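Local coordinates for 457aa long hypothetical protein (Pyrococcus horikoshii, PDB 2CSU) that is of unknown function but belongs to the succinyl-CoA ligase-like proteins, with a Rossmann-type CoA-binding domain followed by flavodoxin-like and ligase-CoA domains, at residues Thr80-Gly85 with Val114-Lys119; Val166-Lys171 with Glu278-Ala283; Ile260-Phe265 with Val272-Asp277; Met371-Cys376 with Ser439-Leu444; Met384-His389 with Gly413-Lys418. All blocks are in the same frame, centred on the assembly; numbering follows the deposited sequence.

In the fold
The five contacts follow the three family regions along the chain. Contact 1 lies in the CoA-binding domain, its centre about 35 Å from that of contact 2 and about 54 Å from that of contact 5. Contacts 2 and 3 belong to the flavodoxin-like domain and share helix 276-283; contact 3 is nested in the loop that contact 2 closes, and a K168-D277 salt bridge joins them. Contacts 4 and 5 lie in the ligase-CoA domain, centres about 19 Å apart, with contact 5 nested inside contact 4. Contact 2 packs on contact 4 through helix 434-450, which ties the last two domains together. Contacts 2, 3 and 5 also reach the second subunit.

Contact 1 (Thr80-Gly85 with Val114-Lys119); sequences TLIQCG and VEIAHK
I116 packs against L81 and I82 of the neighbouring helix, and these three side chains carry the contact. The tight part is apolar. I116 turns both of its branches to the other helix. Its CG2 meets CD2 of L81 at 3.8 Å. Its CD1 reaches CG1 of I82 at 3.7 Å and lies nearly as close to the CD1 of I82. With chi1 at -180°, L81 swings its CG to the far side from its own backbone N and carries CD2 across the gap. L81 and I116 are buried. L81 CD2 also comes within 4.4 Å of the backbone N of A117.

The I82 side is the more open one. I82 is partly exposed, though its CG1 packs as closely as L81 does. Its side chain crosses that of I116 at about a right angle.

The two helix segments run almost parallel, at 8°, with their axes 9.7 Å apart. This is the packing of two helices on one side of a parallel Rossmann-type sheet. Beneath them, L81 and A117 both rest on I124 of strand 123-125, an outermost strand of the sheet within this chain. T80 and C84 touch I14 of strand 10-14, and C84 also touches A68 of strand 67-70.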
# COMPACT_ATOMS: atom_id res chain seq x y z
N THR A 80 -25.53 -32.57 13.10
CA THR A 80 -26.04 -31.21 13.12
C THR A 80 -26.59 -30.89 11.74
O THR A 80 -27.64 -30.26 11.60
CB THR A 80 -24.95 -30.18 13.50
OG1 THR A 80 -23.81 -30.34 12.64
CG2 THR A 80 -24.51 -30.39 14.95
N LEU A 81 -25.89 -31.33 10.71
CA LEU A 81 -26.34 -31.10 9.34
C LEU A 81 -27.69 -31.76 9.12
O LEU A 81 -28.59 -31.15 8.53
CB LEU A 81 -25.33 -31.65 8.34
CG LEU A 81 -25.70 -31.45 6.87
CD1 LEU A 81 -25.61 -29.97 6.52
CD2 LEU A 81 -24.74 -32.24 5.99
N ILE A 82 -27.84 -33.00 9.57
CA ILE A 82 -29.10 -33.73 9.43
C ILE A 82 -30.22 -32.99 10.18
O ILE A 82 -31.34 -32.87 9.68
CB ILE A 82 -28.97 -35.19 9.95
CG1 ILE A 82 -27.98 -35.95 9.05
CG2 ILE A 82 -30.35 -35.90 9.94
CD1 ILE A 82 -27.76 -37.41 9.43
N GLN A 83 -29.92 -32.50 11.38
CA GLN A 83 -30.93 -31.76 12.12
C GLN A 83 -31.38 -30.56 11.27
O GLN A 83 -32.57 -30.33 11.10
CB GLN A 83 -30.36 -31.30 13.47
CG GLN A 83 -30.40 -32.39 14.57
CD GLN A 83 -29.75 -31.94 15.87
OE1 GLN A 83 -30.06 -30.86 16.39
NE2 GLN A 83 -28.86 -32.76 16.41
N CYS A 84 -30.42 -29.81 10.72
CA CYS A 84 -30.79 -28.67 9.89
C CYS A 84 -31.71 -29.17 8.78
O CYS A 84 -32.70 -28.52 8.43
CB CYS A 84 -29.55 -28.02 9.29
SG CYS A 84 -28.50 -27.15 10.47
N GLY A 85 -31.39 -30.34 8.25
CA GLY A 85 -32.20 -30.92 7.19
C GLY A 85 -33.65 -31.11 7.58
O GLY A 85 -34.56 -30.71 6.84
N VAL A 114 -22.23 -33.51 1.64
CA VAL A 114 -22.88 -32.95 0.46
C VAL A 114 -24.07 -33.82 0.06
O VAL A 114 -25.14 -33.31 -0.28
CB VAL A 114 -21.87 -32.84 -0.69
CG1 VAL A 114 -22.56 -32.37 -1.97
CG2 VAL A 114 -20.77 -31.86 -0.29
N GLU A 115 -23.88 -35.13 0.13
CA GLU A 115 -24.93 -36.08 -0.20
C GLU A 115 -26.14 -35.83 0.73
O GLU A 115 -27.29 -35.85 0.29
CB GLU A 115 -24.42 -37.52 -0.03
CG GLU A 115 -25.49 -38.58 -0.31
CD GLU A 115 -24.89 -39.96 -0.53
OE1 GLU A 115 -24.77 -40.74 0.44
OE2 GLU A 115 -24.54 -40.26 -1.70
N ILE A 116 -25.87 -35.61 2.01
CA ILE A 116 -26.95 -35.36 2.95
C ILE A 116 -27.66 -34.06 2.58
O ILE A 116 -28.89 -33.99 2.60
CB ILE A 116 -26.45 -35.26 4.40
CG1 ILE A 116 -25.99 -36.63 4.89
CG2 ILE A 116 -27.54 -34.71 5.30
CD1 ILE A 116 -25.50 -36.64 6.35
N ALA A 117 -26.89 -33.04 2.22
CA ALA A 117 -27.49 -31.77 1.86
C ALA A 117 -28.42 -31.91 0.67
O ALA A 117 -29.54 -31.43 0.71
CB ALA A 117 -26.40 -30.74 1.55
N HIS A 118 -27.95 -32.56 -0.38
CA HIS A 118 -28.77 -32.74 -1.58
C HIS A 118 -30.08 -33.46 -1.28
O HIS A 118 -31.11 -33.18 -1.89
CB HIS A 118 -27.98 -33.49 -2.66
CG HIS A 118 -26.81 -32.71 -3.20
ND1 HIS A 118 -26.46 -31.47 -2.73
CD2 HIS A 118 -25.92 -33.00 -4.18
CE1 HIS A 118 -25.40 -31.02 -3.38
NE2 HIS A 118 -25.05 -31.94 -4.27
N LYS A 119 -30.05 -34.38 -0.32
CA LYS A 119 -31.24 -35.12 0.06
C LYS A 119 -32.30 -34.19 0.66
O LYS A 119 -33.49 -34.33 0.37
CB LYS A 119 -30.91 -36.20 1.09
CG LYS A 119 -32.16 -36.75 1.76
CD LYS A 119 -31.86 -37.80 2.82
CE LYS A 119 -33.16 -38.34 3.40
NZ LYS A 119 -32.97 -39.51 4.31

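Contact 2 (Val166-Lys171 with Glu278-Ala283); sequences VYKTIK and EMLSMA
L280 and T169 make the main apolar contact between helices 159-171 and 276-283. The methyl CG2 of T169 meets both ends of the leucine fork, with L280 CD1 and CD2 each at 4.0 Å from it. The two side chains cross at about a right angle. The chi1 of T169, 48°, turns this methyl to L280 and keeps OG1 by its own helix. K168 adds only a loose touch, its CD 4.4 Å from L280 CD1. All three residues are buried.

Both helices belong to the flavodoxin-like domain, an alpha/beta fold of the succinyl-CoA ligase type. M279 and M282, both selenomethionines, with A283, pack on strand 232-236 of its sheet.

The polar groups are served separately. The lysine chain of K168 passes the leucine and ends in salt bridges to E172 and D277. T169 OG1 bonds to the carbonyl O of I165, one turn back. In the assembly, K171 forms a salt bridge with E417 of the second subunit, and Y167 packs on V415 of that subunit.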
# COMPACT_ATOMS: atom_id res chain seq x y z
N VAL A 166 -9.58 -8.18 4.35
CA VAL A 166 -10.63 -7.42 5.02
C VAL A 166 -9.96 -6.37 5.91
O VAL A 166 -10.34 -5.19 5.88
CB VAL A 166 -11.53 -8.35 5.86
CG1 VAL A 166 -12.43 -7.54 6.78
CG2 VAL A 166 -12.38 -9.20 4.93
N TYR A 167 -8.96 -6.77 6.69
CA TYR A 167 -8.28 -5.81 7.56
C TYR A 167 -7.59 -4.76 6.73
O TYR A 167 -7.53 -3.59 7.11
CB TYR A 167 -7.22 -6.50 8.45
CG TYR A 167 -7.75 -7.68 9.21
CD1 TYR A 167 -9.10 -7.79 9.52
CD2 TYR A 167 -6.89 -8.71 9.63
CE1 TYR A 167 -9.60 -8.89 10.21
CE2 TYR A 167 -7.38 -9.81 10.32
CZ TYR A 167 -8.73 -9.89 10.61
OH TYR A 167 -9.24 -10.98 11.28
N LYS A 168 -7.05 -5.19 5.59
CA LYS A 168 -6.36 -4.27 4.70
C LYS A 168 -7.30 -3.17 4.22
O LYS A 168 -7.03 -1.99 4.42
CB LYS A 168 -5.80 -5.01 3.49
CG LYS A 168 -5.00 -4.12 2.53
CD LYS A 168 -4.40 -4.93 1.39
CE LYS A 168 -3.22 -4.22 0.74
NZ LYS A 168 -3.54 -2.97 0.02
N THR A 169 -8.39 -3.58 3.58
CA THR A 169 -9.38 -2.65 3.05
C THR A 169 -10.00 -1.72 4.09
O THR A 169 -10.29 -0.56 3.79
CB THR A 169 -10.51 -3.42 2.36
OG1 THR A 169 -10.96 -4.48 3.22
CG2 THR A 169 -10.03 -4.01 1.03
N ILE A 170 -10.20 -2.24 5.29
CA ILE A 170 -10.78 -1.46 6.38
C ILE A 170 -9.94 -0.22 6.61
O ILE A 170 -10.46 0.90 6.60
CB ILE A 170 -10.87 -2.30 7.67
CG1 ILE A 170 -12.01 -3.32 7.53
CG2 ILE A 170 -11.09 -1.40 8.89
CD1 ILE A 170 -12.14 -4.29 8.68
N LYS A 171 -8.65 -0.42 6.81
CA LYS A 171 -7.76 0.70 7.03
C LYS A 171 -7.63 1.59 5.79
O LYS A 171 -7.47 2.81 5.91
CB LYS A 171 -6.36 0.21 7.43
CG LYS A 171 -5.36 1.35 7.55
CD LYS A 171 -4.07 0.91 8.24
CE LYS A 171 -2.97 1.94 8.02
NZ LYS A 171 -1.78 1.65 8.87
N GLU A 278 -3.86 -5.01 -7.07
CA GLU A 278 -4.39 -4.89 -8.41
C GLU A 278 -5.82 -5.39 -8.45
O GLU A 278 -6.69 -4.77 -9.05
CB GLU A 278 -3.56 -5.69 -9.42
CG GLU A 278 -2.13 -5.20 -9.60
CD GLU A 278 -1.41 -5.92 -10.74
OE1 GLU A 278 -2.02 -6.81 -11.38
OE2 GLU A 278 -0.23 -5.59 -11.00
N MSE A 279 -6.05 -6.54 -7.82
CA MSE A 279 -7.38 -7.15 -7.76
C MSE A 279 -8.38 -6.15 -7.18
O MSE A 279 -9.45 -5.92 -7.74
CB MSE A 279 -7.35 -8.43 -6.88
CG MSE A 279 -8.70 -9.20 -6.76
SE MSE A 279 -8.82 -10.49 -5.46
CE MSE A 279 -8.70 -9.43 -4.00
N LEU A 280 -8.03 -5.56 -6.05
CA LEU A 280 -8.88 -4.59 -5.38
C LEU A 280 -9.01 -3.29 -6.15
O LEU A 280 -10.10 -2.73 -6.25
CB LEU A 280 -8.32 -4.27 -3.99
CG LEU A 280 -8.28 -5.41 -2.97
CD1 LEU A 280 -7.44 -5.00 -1.79
CD2 LEU A 280 -9.70 -5.76 -2.54
N SER A 281 -7.89 -2.81 -6.70
CA SER A 281 -7.90 -1.56 -7.44
C SER A 281 -8.75 -1.68 -8.70
O SER A 281 -9.48 -0.74 -9.05
CB SER A 281 -6.47 -1.15 -7.82
OG SER A 281 -5.61 -1.12 -6.68
N MSE A 282 -8.67 -2.83 -9.35
CA MSE A 282 -9.38 -3.03 -10.61
C MSE A 282 -10.88 -3.23 -10.39
O MSE A 282 -11.72 -2.89 -11.21
CB MSE A 282 -8.80 -4.26 -11.30
CG MSE A 282 -7.47 -3.97 -12.00
SE MSE A 282 -6.65 -5.47 -12.55
CE MSE A 282 -8.00 -6.15 -13.51
N ALA A 283 -11.21 -3.85 -9.24
CA ALA A 283 -12.59 -4.24 -8.99
C ALA A 283 -13.47 -3.07 -8.54
O ALA A 283 -14.63 -2.95 -8.90
CB ALA A 283 -12.59 -5.34 -7.93

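Contact 3 (Ile260-Phe265 with Val272-Asp277); sequences IYEAAF and VANTID
The backbones of E262 on helix 258-267 and V272 on strand 271-273 come nearest each other, their CA atoms 7.1 Å apart. V272 is the centre of the contact and splits its two methyls between two partners. CG2 goes to F265, 3.8 Å from its CB and about as far from CD2 on the ring. It meets the ring obliquely. CG1 goes to E262, whose OE1 lies 3.2 Å from it. A chi1 of 171° in V272 sets the two methyls on these different neighbours. The carboxylate of E262 is folded back by a bend at chi2 (-78°), and its OE2 lies in the plane of the F265 ring, at the ring edge.

This is the second half of a beta-alpha-beta crossover in the flavodoxin-like domain. Helix 258-267 returns the chain to strand 271-273, parallel to strand 232-236; part of the connection before the helix is not modelled. The chain then enters helix 276-283, with T275 at its N-cap; T275 OG1 takes a hydrogen bond from E278 N.

Water extends the polar side. One water lies 2.8 Å from A273 O and a weak 3.4 Å from E262 OE2; with further acceptors near, it cannot be said to serve both. F265 also rests on M220 of helix 216-229, and E262 and F265 both touch K236. Beyond the contact, D277 forms a salt bridge with R433 of the second subunit.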
# COMPACT_ATOMS: atom_id res chain seq x y z
N ILE A 260 -2.06 -21.76 -18.48
CA ILE A 260 -3.27 -21.98 -19.23
C ILE A 260 -4.50 -21.32 -18.53
O ILE A 260 -5.47 -20.92 -19.16
CB ILE A 260 -3.39 -23.51 -19.35
CG1 ILE A 260 -4.58 -23.88 -20.24
CG2 ILE A 260 -3.64 -24.12 -17.96
CD1 ILE A 260 -4.32 -23.57 -21.72
N TYR A 261 -4.42 -21.26 -17.19
CA TYR A 261 -5.50 -20.65 -16.43
C TYR A 261 -5.73 -19.19 -16.83
O TYR A 261 -6.84 -18.72 -17.00
CB TYR A 261 -5.14 -20.73 -14.94
CG TYR A 261 -5.98 -21.77 -14.28
CD1 TYR A 261 -5.53 -23.08 -14.23
CD2 TYR A 261 -7.20 -21.43 -13.71
CE1 TYR A 261 -6.30 -24.06 -13.61
CE2 TYR A 261 -7.98 -22.40 -13.10
CZ TYR A 261 -7.53 -23.71 -13.04
OH TYR A 261 -8.29 -24.68 -12.42
N GLU A 262 -4.61 -18.45 -16.93
CA GLU A 262 -4.70 -17.04 -17.30
C GLU A 262 -5.36 -16.86 -18.67
O GLU A 262 -6.28 -16.07 -18.85
CB GLU A 262 -3.29 -16.45 -17.31
CG GLU A 262 -2.53 -16.72 -16.01
CD GLU A 262 -3.01 -15.77 -14.94
OE1 GLU A 262 -2.57 -14.63 -14.93
OE2 GLU A 262 -3.83 -16.18 -14.11
N ALA A 263 -4.93 -17.64 -19.66
CA ALA A 263 -5.51 -17.58 -21.00
C ALA A 263 -7.00 -17.91 -20.98
O ALA A 263 -7.79 -17.29 -21.68
CB ALA A 263 -4.77 -18.54 -21.93
N ALA A 264 -7.38 -18.90 -20.18
CA ALA A 264 -8.79 -19.27 -20.07
C ALA A 264 -9.60 -18.11 -19.48
O ALA A 264 -10.73 -17.85 -19.91
CB ALA A 264 -8.94 -20.50 -19.18
N PHE A 265 -9.04 -17.42 -18.49
CA PHE A 265 -9.73 -16.29 -17.88
C PHE A 265 -9.96 -15.21 -18.92
O PHE A 265 -11.06 -14.66 -19.03
CB PHE A 265 -8.93 -15.68 -16.72
CG PHE A 265 -8.90 -16.53 -15.48
CD1 PHE A 265 -10.03 -17.21 -15.06
CD2 PHE A 265 -7.74 -16.62 -14.72
CE1 PHE A 265 -10.01 -17.97 -13.89
CE2 PHE A 265 -7.71 -17.37 -13.55
CZ PHE A 265 -8.84 -18.05 -13.14
N VAL A 272 -7.57 -10.23 -15.24
CA VAL A 272 -6.62 -10.84 -14.33
C VAL A 272 -5.79 -9.84 -13.55
O VAL A 272 -5.34 -8.84 -14.07
CB VAL A 272 -5.66 -11.81 -15.08
CG1 VAL A 272 -4.54 -12.28 -14.16
CG2 VAL A 272 -6.45 -13.02 -15.60
N ALA A 273 -5.60 -10.13 -12.27
CA ALA A 273 -4.80 -9.29 -11.40
C ALA A 273 -3.64 -10.17 -10.97
O ALA A 273 -3.80 -11.39 -10.85
CB ALA A 273 -5.63 -8.84 -10.17
N ASN A 274 -2.47 -9.58 -10.75
CA ASN A 274 -1.33 -10.37 -10.33
C ASN A 274 -0.97 -10.11 -8.88
O ASN A 274 -0.07 -10.75 -8.34
CB ASN A 274 -0.13 -10.09 -11.22
CG ASN A 274 -0.49 -10.12 -12.69
OD1 ASN A 274 -0.94 -11.15 -13.21
ND2 ASN A 274 -0.33 -8.98 -13.36
N THR A 275 -1.65 -9.14 -8.25
CA THR A 275 -1.43 -8.84 -6.84
C THR A 275 -2.76 -8.52 -6.17
O THR A 275 -3.78 -8.27 -6.83
CB THR A 275 -0.50 -7.63 -6.59
OG1 THR A 275 -1.19 -6.42 -6.91
CG2 THR A 275 0.79 -7.73 -7.43
N ILE A 276 -2.75 -8.52 -4.84
CA ILE A 276 -3.92 -8.20 -4.05
C ILE A 276 -4.38 -6.81 -4.46
O ILE A 276 -5.52 -6.62 -4.90
CB ILE A 276 -3.56 -8.24 -2.54
CG1 ILE A 276 -3.30 -9.69 -2.13
CG2 ILE A 276 -4.69 -7.65 -1.69
CD1 ILE A 276 -2.55 -9.84 -0.78
N ASP A 277 -3.47 -5.84 -4.35
CA ASP A 277 -3.77 -4.46 -4.69
C ASP A 277 -4.35 -4.26 -6.08
O ASP A 277 -5.24 -3.44 -6.26
CB ASP A 277 -2.54 -3.58 -4.48
CG ASP A 277 -2.50 -2.99 -3.07
OD1 ASP A 277 -3.41 -2.21 -2.74
OD2 ASP A 277 -1.58 -3.30 -2.28
O HOH W 1 -3.32 -14.04 -11.52

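Contact 4 (Met371-Cys376 with Ser439-Leu444); sequences MLIAIC and SAAYAL
M371, a selenomethionine, meets A441 and L444 across the space between strand 371-377 and helix 434-450. This is a helix packed on the sheet of the ligase-CoA domain, an alpha/beta domain of the succinyl-CoA synthetase type. The two segments run nearly antiparallel, at 168°, with axes 10.7 Å apart.

In the first shell, SE of M371 touches L444 CD1 at 4.0 Å, the two side chains meeting at a slant. The same SE lies 4.1 Å from A441 CA. A chi1 of -165° in M371 sends CG off opposite the backbone N and brings the selenium to the helix. The CE end is doubtful, because its modelled distance to the alanine is too short to be reliable. M371, I373, A441 and L444 are all buried.

The next shell holds the strand and the helix in place. Strand 371-377 pairs in parallel with strands 295-300 and 406-411, and M371 and I373 both bond to A297 through their backbones. L407 of strand 406-411 touches M371, A441 and L444. L313 of helix 303-314 touches both I373 and A441. The looser end of the apolar group is the I373 contact, with CD1 at 4.4 Å from A441 CB.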
# COMPACT_ATOMS: atom_id res chain seq x y z
N MSE A 371 -11.62 9.30 -20.45
CA MSE A 371 -11.46 9.08 -19.03
C MSE A 371 -10.61 10.19 -18.42
O MSE A 371 -9.70 10.70 -19.06
CB MSE A 371 -10.82 7.71 -18.80
CG MSE A 371 -10.91 7.19 -17.38
SE MSE A 371 -10.54 5.42 -17.30
CE MSE A 371 -8.97 5.49 -16.98
N LEU A 372 -10.90 10.56 -17.18
CA LEU A 372 -10.15 11.61 -16.50
C LEU A 372 -9.52 11.07 -15.22
O LEU A 372 -10.21 10.53 -14.35
CB LEU A 372 -11.08 12.79 -16.17
CG LEU A 372 -10.53 14.06 -15.52
CD1 LEU A 372 -9.53 14.70 -16.48
CD2 LEU A 372 -11.62 15.04 -15.22
N ILE A 373 -8.21 11.19 -15.11
CA ILE A 373 -7.46 10.85 -13.91
C ILE A 373 -6.98 12.10 -13.15
O ILE A 373 -6.16 12.87 -13.62
CB ILE A 373 -6.26 9.99 -14.31
CG1 ILE A 373 -6.73 8.59 -14.72
CG2 ILE A 373 -5.29 9.83 -13.12
CD1 ILE A 373 -5.57 7.66 -15.06
N ALA A 374 -7.56 12.29 -11.95
CA ALA A 374 -7.15 13.45 -11.15
C ALA A 374 -6.08 13.09 -10.11
O ALA A 374 -6.28 12.29 -9.21
CB ALA A 374 -8.39 14.00 -10.45
N ILE A 375 -4.89 13.71 -10.28
CA ILE A 375 -3.78 13.46 -9.35
C ILE A 375 -3.48 14.70 -8.48
O ILE A 375 -3.30 15.81 -8.96
CB ILE A 375 -2.54 13.11 -10.17
CG1 ILE A 375 -2.79 11.84 -10.99
CG2 ILE A 375 -1.34 12.84 -9.24
CD1 ILE A 375 -1.62 11.50 -11.92
N CYS A 376 -3.46 14.49 -7.14
CA CYS A 376 -3.23 15.63 -6.30
C CYS A 376 -2.37 15.25 -5.11
O CYS A 376 -2.74 14.45 -4.27
CB CYS A 376 -4.58 16.13 -5.79
SG CYS A 376 -4.41 17.43 -4.55
N SER A 439 -4.13 0.48 -12.92
CA SER A 439 -4.80 -0.81 -13.00
C SER A 439 -6.30 -0.62 -13.11
O SER A 439 -6.98 -1.33 -13.86
CB SER A 439 -4.50 -1.66 -11.75
OG SER A 439 -3.13 -1.97 -11.67
N ALA A 440 -6.82 0.36 -12.37
CA ALA A 440 -8.24 0.65 -12.38
C ALA A 440 -8.65 1.15 -13.74
O ALA A 440 -9.70 0.76 -14.27
CB ALA A 440 -8.60 1.69 -11.30
N ALA A 441 -7.84 2.04 -14.29
CA ALA A 441 -8.07 2.62 -15.61
C ALA A 441 -8.11 1.50 -16.65
O ALA A 441 -8.94 1.51 -17.56
CB ALA A 441 -6.95 3.58 -15.95
N TYR A 442 -7.20 0.55 -16.49
CA TYR A 442 -7.11 -0.60 -17.39
C TYR A 442 -8.35 -1.48 -17.26
O TYR A 442 -8.90 -1.92 -18.26
CB TYR A 442 -5.87 -1.44 -17.05
CG TYR A 442 -5.85 -2.79 -17.75
CD1 TYR A 442 -5.55 -2.90 -19.11
CD2 TYR A 442 -6.18 -3.95 -17.05
CE1 TYR A 442 -5.57 -4.14 -19.76
CE2 TYR A 442 -6.21 -5.19 -17.69
CZ TYR A 442 -5.90 -5.28 -19.04
OH TYR A 442 -5.95 -6.49 -19.68
N ALA A 443 -8.79 -1.73 -16.03
CA ALA A 443 -9.96 -2.58 -15.83
C ALA A 443 -11.21 -1.99 -16.47
O ALA A 443 -12.04 -2.72 -17.01
CB ALA A 443 -10.19 -2.84 -14.35
N LEU A 444 -11.34 -0.67 -16.43
CA LEU A 444 -12.50 0.00 -17.01
C LEU A 444 -12.54 -0.11 -18.54
O LEU A 444 -13.59 -0.34 -19.12
CB LEU A 444 -12.53 1.48 -16.58
CG LEU A 444 -13.13 1.81 -15.19
CD1 LEU A 444 -12.64 3.17 -14.69
CD2 LEU A 444 -14.65 1.79 -15.28

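Contact 5 (Met384-His389 with Gly413-Lys418); sequences MTLTEH and GYVSEK
L386 spreads its two methyls over the turn 414-417 and the lysine that follows it. The contact joins two loops that each lead into a helix of the ligase-CoA domain, 388-400 on one side and 417-424 on the other. Y414 to E417 form a type I beta turn.

L386 CD2 lies 3.8 Å from V415 O and 4.0 Å from V415 CG1. The leucine and valine cross at about a right angle. L386 CD1 reaches the extended chain of K418, with NZ at 3.7 Å and CD a little farther. This is a contact of a methyl with a charged end. T387 adds its CG2, which packs on K418 CB at 3.8 Å. The OG1 of T387 bonds to E391.

The 384-389 loop is fixed from within. T385 N donates to E388 OE1 over 2.7 Å, meeting it from above the carboxylate plane. The angle at the hydrogen is 167°, close to straight. E388 OE2 is held by G353 N.

The second subunit lies next to the turn, where Y414, V415 and E417 face it. A water bridges the two loops, donating to L386 O at 2.7 Å and to V415 O at 2.8 Å.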
# COMPACT_ATOMS: atom_id res chain seq x y z
N MSE A 384 -4.44 26.73 1.75
CA MSE A 384 -5.44 25.92 1.08
C MSE A 384 -5.92 24.87 2.08
O MSE A 384 -5.22 24.58 3.04
CB MSE A 384 -4.84 25.23 -0.15
CG MSE A 384 -3.91 26.12 -0.95
SE MSE A 384 -3.78 25.70 -2.69
CE MSE A 384 -2.09 25.43 -2.84
N THR A 385 -7.11 24.32 1.86
CA THR A 385 -7.63 23.30 2.76
C THR A 385 -7.20 21.91 2.28
O THR A 385 -6.62 21.76 1.21
CB THR A 385 -9.16 23.32 2.84
OG1 THR A 385 -9.70 22.79 1.62
CG2 THR A 385 -9.67 24.73 3.01
N LEU A 386 -7.50 20.90 3.08
CA LEU A 386 -7.10 19.54 2.75
C LEU A 386 -8.07 18.85 1.80
O LEU A 386 -7.77 17.77 1.29
CB LEU A 386 -7.00 18.72 4.04
CG LEU A 386 -6.03 19.21 5.12
CD1 LEU A 386 -6.31 18.49 6.43
CD2 LEU A 386 -4.61 18.96 4.68
N THR A 387 -9.20 19.49 1.53
CA THR A 387 -10.22 18.90 0.67
C THR A 387 -10.70 19.74 -0.49
O THR A 387 -11.51 19.28 -1.29
CB THR A 387 -11.48 18.55 1.49
OG1 THR A 387 -12.11 19.77 1.91
CG2 THR A 387 -11.13 17.74 2.72
N GLU A 388 -10.21 20.97 -0.63
CA GLU A 388 -10.71 21.80 -1.71
C GLU A 388 -10.49 21.24 -3.10
O GLU A 388 -11.37 21.33 -3.96
CB GLU A 388 -10.16 23.23 -1.60
CG GLU A 388 -8.65 23.38 -1.60
CD GLU A 388 -8.23 24.84 -1.43
OE1 GLU A 388 -8.31 25.36 -0.29
OE2 GLU A 388 -7.84 25.47 -2.44
N HIS A 389 -9.32 20.66 -3.33
CA HIS A 389 -9.03 20.11 -4.65
C HIS A 389 -10.01 18.99 -4.95
O HIS A 389 -10.56 18.92 -6.05
CB HIS A 389 -7.58 19.64 -4.66
CG HIS A 389 -6.65 20.60 -3.99
ND1 HIS A 389 -6.48 20.63 -2.62
CD2 HIS A 389 -5.94 21.65 -4.48
CE1 HIS A 389 -5.70 21.64 -2.30
NE2 HIS A 389 -5.36 22.28 -3.40
N GLY A 413 -0.84 9.62 2.61
CA GLY A 413 -0.79 9.30 4.03
C GLY A 413 -1.93 9.97 4.79
O GLY A 413 -3.08 9.99 4.38
N TYR A 414 -1.59 10.52 5.97
CA TYR A 414 -2.60 11.20 6.77
C TYR A 414 -3.17 12.41 6.04
O TYR A 414 -4.37 12.67 6.05
CB TYR A 414 -1.95 11.63 8.09
CG TYR A 414 -1.57 10.43 8.88
CD1 TYR A 414 -2.48 9.39 9.06
CD2 TYR A 414 -0.31 10.35 9.47
CE1 TYR A 414 -2.14 8.28 9.81
CE2 TYR A 414 0.03 9.24 10.23
CZ TYR A 414 -0.87 8.21 10.40
OH TYR A 414 -0.54 7.10 11.15
N VAL A 415 -2.28 13.23 5.48
CA VAL A 415 -2.64 14.49 4.84
C VAL A 415 -3.76 14.37 3.81
O VAL A 415 -4.55 15.30 3.61
CB VAL A 415 -1.41 15.10 4.14
CG1 VAL A 415 -1.75 16.46 3.54
CG2 VAL A 415 -0.25 15.20 5.10
N SER A 416 -3.83 13.23 3.13
CA SER A 416 -4.83 13.02 2.09
C SER A 416 -6.09 12.24 2.48
O SER A 416 -6.99 12.07 1.67
CB SER A 416 -4.16 12.34 0.89
OG SER A 416 -3.78 11.01 1.21
N GLU A 417 -6.16 11.78 3.72
CA GLU A 417 -7.29 10.99 4.18
C GLU A 417 -8.67 11.61 4.01
O GLU A 417 -9.59 10.94 3.53
CB GLU A 417 -7.07 10.57 5.64
CG GLU A 417 -6.05 9.44 5.79
CD GLU A 417 -6.63 8.20 6.46
OE1 GLU A 417 -7.79 7.83 6.14
OE2 GLU A 417 -5.92 7.60 7.31
N LYS A 418 -8.83 12.87 4.41
CA LYS A 418 -10.12 13.52 4.29
C LYS A 418 -10.54 13.71 2.84
O LYS A 418 -11.71 13.56 2.51
CB LYS A 418 -10.10 14.88 5.01
CG LYS A 418 -9.83 14.78 6.50
CD LYS A 418 -9.64 16.15 7.14
CE LYS A 418 -9.19 16.02 8.60
NZ LYS A 418 -8.50 17.23 9.10
O HOH W 2 -7.01 15.44 2.36